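Local coordinates for protein putative immunoglobulin A1 protease (PDB 3N6Z) that is a putative immunoglobulin A1 protease, probably a hydrolase that cleaves peptide bonds, built around stacked parallel beta strands that probably form a beta-solenoid, at residues Q57-L65 / I79-L90. Sequence-based numbering, arbitrary orientation. Where two conformers were deposited one is given.
Sequences QIRNMRSVL and IDMAGIDDWQSL
Leu90, Arg59 and Arg62 bury the most surface where the two short helical turns of 57-65, joined by a type I turn from Ile58 to Met61, meet 79-90, the end of strand 79-80 and the loop that follows it, at the outer edge of a parallel sheet beside strand 107-110. Leu90 splits its two methyls between partners: CD1 comes within 3.5 Å of Met61 CE, the selenomethionine methyl, while CD2 packs by Met61 CB and the backbone N of Arg62. Arg59 serves two kinds of contact. Its CD lies 3.5 Å from Ile84 CD1, with Ile84 CG2 close by, and the bend at chi3 (62°) then turns the guanidinium onto Asp86. The grip is side-on and two-pronged: NE donates to Asp86 OD1 at 3.0 Å, on the syn lone pair, and NH2 to Asp86 OD2 at 2.9 Å. The second bond is nearly straight (168°), although the guanidinium and carboxylate planes are 39° apart.

The Arg62 side chain reaches the backbone of the same residue, NH2 donating to Asp86 O at 2.7 Å from above the carbonyl plane; its link to Asp86 OD2 is a long salt bridge. Outside the segments, Tyr13 OH bonds to both Arg62 NE and Arg59 O, tying both arginines to the N-terminal part of the chain. A water bridges Arg62 NH1, weakly, to Gln88 O.

Deeper in, Trp87 turns its ring edge to Ile58 O, with CZ3 3.6 Å from that oxygen, while Phe122 stacks on the ring and its O accepts from NE1. Ile58 CG2 rests 3.9 Å from Met81 CE. The chemistry is thus layered, apolar toward the strands and charged outside, and the two arginines would probably favour an ionised Asp86 carboxylate.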
ATOM      1  N   GLN A  57      -3.692  -8.063 -21.760  1.00  9.79           N
ATOM      2  CA  GLN A  57      -2.260  -7.791 -21.671  1.00  9.50           C
ATOM      3  C   GLN A  57      -1.760  -7.753 -20.214  1.00  7.90           C
ATOM      4  O   GLN A  57      -0.659  -8.229 -19.918  1.00  8.79           O
ATOM      5  CB  GLN A  57      -1.895  -6.534 -22.462  1.00  8.83           C
ATOM      6  CG  GLN A  57      -2.098  -6.689 -23.973  1.00  9.95           C
ATOM      7  CD  GLN A  57      -1.781  -5.448 -24.773  1.00 10.57           C
ATOM      8  OE1 GLN A  57      -1.409  -4.445 -24.236  1.00 12.23           O
ATOM      9  NE2 GLN A  57      -1.989  -5.512 -26.076  1.00 15.35           N
ATOM     10  N   ILE A  58      -2.519  -7.162 -19.305  1.00  8.72           N
ATOM     11  CA  ILE A  58      -2.085  -7.149 -17.929  1.00  8.44           C
ATOM     12  C   ILE A  58      -1.979  -8.575 -17.364  1.00  8.93           C
ATOM     13  O   ILE A  58      -1.091  -8.863 -16.537  1.00  9.30           O
ATOM     14  CB  ILE A  58      -2.938  -6.195 -17.023  1.00  9.37           C
ATOM     15  CG1 ILE A  58      -2.051  -5.502 -15.981  1.00  9.40           C
ATOM     16  CG2 ILE A  58      -4.091  -6.896 -16.375  1.00  9.54           C
ATOM     17  CD1 ILE A  58      -2.743  -4.335 -15.279  1.00 11.23           C
ATOM     18  N   ARG A  59      -2.819  -9.477 -17.851  1.00  9.52           N
ATOM     19  CA  ARG A  59      -2.753 -10.887 -17.471  1.00 10.00           C
ATOM     20  C   ARG A  59      -1.566 -11.626 -18.096  1.00  9.39           C
ATOM     21  O   ARG A  59      -1.258 -12.721 -17.670  1.00 13.70           O
ATOM     22  CB  ARG A  59      -4.077 -11.579 -17.775  1.00 11.53           C
ATOM     23  CG  ARG A  59      -5.190 -11.069 -16.858  1.00 11.74           C
ATOM     24  CD  ARG A  59      -6.582 -11.369 -17.368  1.00 13.19           C
ATOM     25  NE  ARG A  59      -6.768 -12.805 -17.459  1.00 12.22           N
ATOM     26  CZ  ARG A  59      -7.042 -13.460 -18.596  1.00 14.73           C
ATOM     27  NH1 ARG A  59      -7.291 -12.811 -19.743  1.00 17.25           N
ATOM     28  NH2 ARG A  59      -7.115 -14.777 -18.573  1.00 16.05           N
ATOM     29  N   ASN A  60      -0.873 -11.023 -19.043  1.00  8.79           N
ATOM     30  CA  ASN A  60       0.346 -11.600 -19.619  1.00  9.68           C
ATOM     31  C   ASN A  60       1.613 -11.249 -18.842  1.00  7.75           C
ATOM     32  O   ASN A  60       2.675 -11.803 -19.119  1.00  8.97           O
ATOM     33  CB  ASN A  60       0.527 -11.235 -21.110  1.00  9.61           C
ATOM     34  CG  ASN A  60      -0.548 -11.858 -21.998  1.00 10.16           C
ATOM     35  OD1 ASN A  60      -1.061 -12.954 -21.693  1.00 10.85           O
ATOM     36  ND2 ASN A  60      -0.892 -11.168 -23.100  1.00  9.70           N
HETATM   37  N   MSE A  61       1.516 -10.342 -17.849  1.00  8.69           N
HETATM   38  CA  MSE A  61       2.706  -9.949 -17.086  1.00  7.93           C
HETATM   39  C   MSE A  61       3.400 -11.188 -16.503  1.00  7.40           C
HETATM   40  O   MSE A  61       4.623 -11.282 -16.528  1.00  8.55           O
HETATM   41  CB  MSE A  61       2.368  -8.983 -15.960  1.00  7.87           C
HETATM   42  CG  MSE A  61       1.865  -7.634 -16.433  1.00  9.08           C
HETATM   43 SE   MSE A  61       1.354  -6.488 -14.969  0.75  6.41          SE
HETATM   44  CE  MSE A  61       3.143  -6.243 -14.206  1.00  8.67           C
ATOM     45  N   ARG A  62       2.623 -12.086 -15.911  1.00  8.32           N
ATOM     46  CA  ARG A  62       3.223 -13.241 -15.232  1.00  9.84           C
ATOM     47  C   ARG A  62       4.062 -14.104 -16.166  1.00  9.36           C
ATOM     48  O   ARG A  62       5.044 -14.737 -15.745  1.00 12.36           O
ATOM     49  CB  ARG A  62       2.142 -14.076 -14.583  1.00 10.91           C
ATOM     50  CG  ARG A  62       1.124 -14.647 -15.528  1.00 15.55           C
ATOM     51  CD  ARG A  62       0.325 -15.623 -14.654  1.00 25.04           C
ATOM     52  NE  ARG A  62      -1.099 -15.500 -14.732  1.00 35.83           N
ATOM     53  CZ  ARG A  62      -1.965 -15.753 -13.728  1.00 38.14           C
ATOM     54  NH1 ARG A  62      -1.595 -16.055 -12.444  1.00 29.82           N
ATOM     55  NH2 ARG A  62      -3.249 -15.636 -14.020  1.00 34.74           N
ATOM     56  N   SER A  63       3.721 -14.101 -17.453  1.00  8.80           N
ATOM     57  CA  SER A  63       4.371 -14.963 -18.452  0.70  7.82           C
ATOM     58  C   SER A  63       5.754 -14.454 -18.856  1.00  9.53           C
ATOM     59  O   SER A  63       6.506 -15.183 -19.457  1.00 11.39           O
ATOM     60  CB  SER A  63       3.469 -15.069 -19.684  0.70  8.64           C
ATOM     61  OG  SER A  63       2.119 -15.414 -19.313  0.70  7.62           O
ATOM     62  N   VAL A  64       6.051 -13.182 -18.566  1.00  8.01           N
ATOM     63  CA  VAL A  64       7.305 -12.564 -19.041  1.00  8.07           C
ATOM     64  C   VAL A  64       8.232 -12.106 -17.910  1.00  7.73           C
ATOM     65  O   VAL A  64       9.288 -11.502 -18.144  1.00  8.46           O
ATOM     66  CB  VAL A  64       7.012 -11.395 -20.034  1.00  8.44           C
ATOM     67  CG1 VAL A  64       6.367 -11.910 -21.313  1.00 10.60           C
ATOM     68  CG2 VAL A  64       6.233 -10.266 -19.344  1.00  8.37           C
ATOM     69  N   LEU A  65       7.880 -12.432 -16.663  1.00  8.10           N
ATOM     70  CA  LEU A  65       8.771 -12.220 -15.514  1.00  8.04           C
ATOM     71  C   LEU A  65      10.046 -13.078 -15.669  1.00  7.97           C
ATOM     72  O   LEU A  65      10.011 -14.153 -16.297  1.00  8.64           O
ATOM     73  CB  LEU A  65       8.066 -12.526 -14.223  1.00  8.39           C
ATOM     74  CG  LEU A  65       6.853 -11.631 -13.895  1.00  8.87           C
ATOM     75  CD1 LEU A  65       6.152 -12.138 -12.632  1.00 10.42           C
ATOM     76  CD2 LEU A  65       7.251 -10.111 -13.775  1.00  9.79           C
ATOM     77  N   ILE A  79      -6.888   0.454 -17.271  1.00  9.12           N
ATOM     78  CA  ILE A  79      -7.123  -0.974 -17.411  1.00  8.57           C
ATOM     79  C   ILE A  79      -8.294  -1.357 -16.524  1.00  8.96           C
ATOM     80  O   ILE A  79      -8.238  -1.167 -15.312  1.00 12.76           O
ATOM     81  CB  ILE A  79      -5.898  -1.820 -17.028  1.00  9.21           C
ATOM     82  CG1 ILE A  79      -4.658  -1.318 -17.778  1.00  8.79           C
ATOM     83  CG2 ILE A  79      -6.204  -3.344 -17.285  1.00 10.34           C
ATOM     84  CD1 ILE A  79      -4.672  -1.492 -19.301  1.00 11.14           C
ATOM     85  N   ASP A  80      -9.344  -1.887 -17.100  1.00  9.42           N
ATOM     86  CA  ASP A  80     -10.494  -2.340 -16.304  1.00  8.31           C
ATOM     87  C   ASP A  80     -10.450  -3.863 -16.277  1.00  8.54           C
ATOM     88  O   ASP A  80     -10.618  -4.519 -17.313  1.00  9.52           O
ATOM     89  CB  ASP A  80     -11.810  -1.815 -16.879  1.00  8.65           C
ATOM     90  CG  ASP A  80     -12.995  -2.096 -15.981  1.00  8.88           C
ATOM     91  OD1 ASP A  80     -12.953  -3.076 -15.206  1.00  9.56           O
ATOM     92  OD2 ASP A  80     -13.998  -1.353 -16.087  1.00  9.92           O
HETATM   93  N   MSE A  81     -10.219  -4.396 -15.068  1.00  8.43           N
HETATM   94  CA  MSE A  81     -10.078  -5.826 -14.833  1.00  8.29           C
HETATM   95  C   MSE A  81     -11.385  -6.537 -14.471  1.00  8.51           C
HETATM   96  O   MSE A  81     -11.370  -7.687 -14.002  1.00  9.94           O
HETATM   97  CB  MSE A  81      -9.000  -6.069 -13.782  1.00  9.46           C
HETATM   98  CG  MSE A  81      -7.601  -5.666 -14.272  1.00  9.36           C
HETATM   99 SE   MSE A  81      -6.192  -6.018 -12.988  0.75  6.44          SE
HETATM  100  CE  MSE A  81      -6.186  -7.966 -13.216  1.00 11.16           C
ATOM    101  N   ALA A  82     -12.526  -5.905 -14.743  1.00  8.92           N
ATOM    102  CA  ALA A  82     -13.819  -6.552 -14.509  1.00 10.17           C
ATOM    103  C   ALA A  82     -13.877  -7.882 -15.231  1.00 11.25           C
ATOM    104  O   ALA A  82     -13.433  -7.997 -16.374  1.00 10.42           O
ATOM    105  CB  ALA A  82     -14.962  -5.643 -14.941  1.00 12.11           C
ATOM    106  N   GLY A  83     -14.444  -8.884 -14.559  1.00 11.79           N
ATOM    107  CA  GLY A  83     -14.589 -10.192 -15.150  1.00 12.55           C
ATOM    108  C   GLY A  83     -13.377 -11.078 -15.114  1.00 13.69           C
ATOM    109  O   GLY A  83     -13.437 -12.231 -15.586  1.00 16.58           O
ATOM    110  N   ILE A  84     -12.274 -10.580 -14.546  1.00 12.37           N
ATOM    111  CA  ILE A  84     -11.018 -11.349 -14.430  0.70 12.51           C
ATOM    112  C   ILE A  84     -11.007 -12.061 -13.088  1.00 12.58           C
ATOM    113  O   ILE A  84     -10.966 -11.406 -12.038  1.00 12.82           O
ATOM    114  CB  ILE A  84      -9.751 -10.453 -14.549  0.70 11.52           C
ATOM    115  CG1 ILE A  84      -9.712  -9.715 -15.896  0.70 14.06           C
ATOM    116  CG2 ILE A  84      -8.457 -11.266 -14.284  0.70 12.36           C
ATOM    117  CD1 ILE A  84     -10.012 -10.564 -17.086  0.70 13.56           C
ATOM    118  N   ASP A  85     -11.029 -13.396 -13.143  1.00 12.97           N
ATOM    119  CA  ASP A  85     -11.084 -14.282 -11.986  0.60 13.89           C
ATOM    120  C   ASP A  85      -9.778 -15.019 -11.699  1.00 12.81           C
ATOM    121  O   ASP A  85      -9.657 -15.695 -10.680  1.00 15.26           O
ATOM    122  CB  ASP A  85     -12.155 -15.364 -12.224  0.60 16.00           C
ATOM    123  CG  ASP A  85     -13.555 -14.810 -12.296  0.60 17.70           C
ATOM    124  OD1 ASP A  85     -13.824 -13.723 -11.765  0.60 19.18           O
ATOM    125  OD2 ASP A  85     -14.395 -15.527 -12.887  0.60 23.67           O
ATOM    126  N   ASP A  86      -8.814 -14.932 -12.612  1.00 11.73           N
ATOM    127  CA  ASP A  86      -7.631 -15.813 -12.532  1.00 11.76           C
ATOM    128  C   ASP A  86      -6.364 -15.159 -12.008  1.00 12.00           C
ATOM    129  O   ASP A  86      -5.265 -15.727 -12.162  1.00 12.89           O
ATOM    130  CB  ASP A  86      -7.350 -16.481 -13.915  1.00 13.55           C
ATOM    131  CG  ASP A  86      -6.901 -15.494 -14.993  1.00 12.80           C
ATOM    132  OD1 ASP A  86      -7.092 -14.276 -14.845  1.00 16.42           O
ATOM    133  OD2 ASP A  86      -6.390 -15.947 -16.051  1.00 16.49           O
ATOM    134  N   TRP A  87      -6.466 -13.981 -11.383  1.00 11.43           N
ATOM    135  CA  TRP A  87      -5.243 -13.352 -10.889  1.00  9.70           C
ATOM    136  C   TRP A  87      -4.734 -14.067  -9.651  1.00  8.92           C
ATOM    137  O   TRP A  87      -5.473 -14.248  -8.694  1.00 10.75           O
ATOM    138  CB  TRP A  87      -5.489 -11.908 -10.537  1.00  9.46           C
ATOM    139  CG  TRP A  87      -4.233 -11.150 -10.342  1.00  8.41           C
ATOM    140  CD1 TRP A  87      -3.610 -10.874  -9.145  1.00  9.15           C
ATOM    141  CD2 TRP A  87      -3.456 -10.510 -11.351  1.00  8.06           C
ATOM    142  NE1 TRP A  87      -2.481 -10.119  -9.360  1.00  8.90           N
ATOM    143  CE2 TRP A  87      -2.390  -9.843 -10.701  1.00  7.40           C
ATOM    144  CE3 TRP A  87      -3.569 -10.394 -12.747  1.00  8.67           C
ATOM    145  CZ2 TRP A  87      -1.455  -9.091 -11.405  1.00 10.00           C
ATOM    146  CZ3 TRP A  87      -2.630  -9.643 -13.431  1.00 10.78           C
ATOM    147  CH2 TRP A  87      -1.579  -9.027 -12.771  1.00 11.95           C
ATOM    148  N   GLN A  88      -3.443 -14.370  -9.660  1.00  8.87           N
ATOM    149  CA  GLN A  88      -2.708 -14.595  -8.430  1.00  8.26           C
ATOM    150  C   GLN A  88      -1.515 -13.634  -8.491  1.00  8.27           C
ATOM    151  O   GLN A  88      -1.067 -13.224  -9.559  1.00  9.22           O
ATOM    152  CB  GLN A  88      -2.319 -16.065  -8.270  1.00  9.75           C
ATOM    153  CG  GLN A  88      -3.556 -16.980  -8.168  1.00 11.45           C
ATOM    154  CD  GLN A  88      -3.222 -18.432  -7.890  1.00 13.36           C
ATOM    155  OE1 GLN A  88      -2.063 -18.790  -7.711  1.00 16.05           O
ATOM    156  NE2 GLN A  88      -4.246 -19.264  -7.817  1.00 13.94           N
ATOM    157  N   SER A  89      -1.032 -13.237  -7.327  1.00  7.96           N
ATOM    158  CA  SER A  89      -0.036 -12.191  -7.259  1.00  8.10           C
ATOM    159  C   SER A  89       1.208 -12.498  -8.088  1.00  9.15           C
ATOM    160  O   SER A  89       1.621 -13.663  -8.207  1.00 10.67           O
ATOM    161  CB  SER A  89       0.323 -11.879  -5.826  1.00  9.06           C
ATOM    162  OG  SER A  89       1.046 -12.934  -5.236  1.00 10.74           O
ATOM    163  N   LEU A  90       1.793 -11.467  -8.680  1.00  8.15           N
ATOM    164  CA  LEU A  90       2.886 -11.678  -9.634  1.00  8.37           C
ATOM    165  C   LEU A  90       4.103 -12.348  -9.032  1.00  9.07           C
ATOM    166  O   LEU A  90       4.713 -13.198  -9.682  1.00  9.76           O
ATOM    167  CB  LEU A  90       3.262 -10.336 -10.274  1.00  8.04           C
ATOM    168  CG  LEU A  90       2.213  -9.738 -11.191  1.00  8.88           C
ATOM    169  CD1 LEU A  90       2.401  -8.251 -11.404  1.00 11.00           C
ATOM    170  CD2 LEU A  90       2.234 -10.503 -12.529  1.00 11.34           C
TER
HETATM  171  O   HOH W   1       0.792 -14.434 -11.321  1.00 18.02           O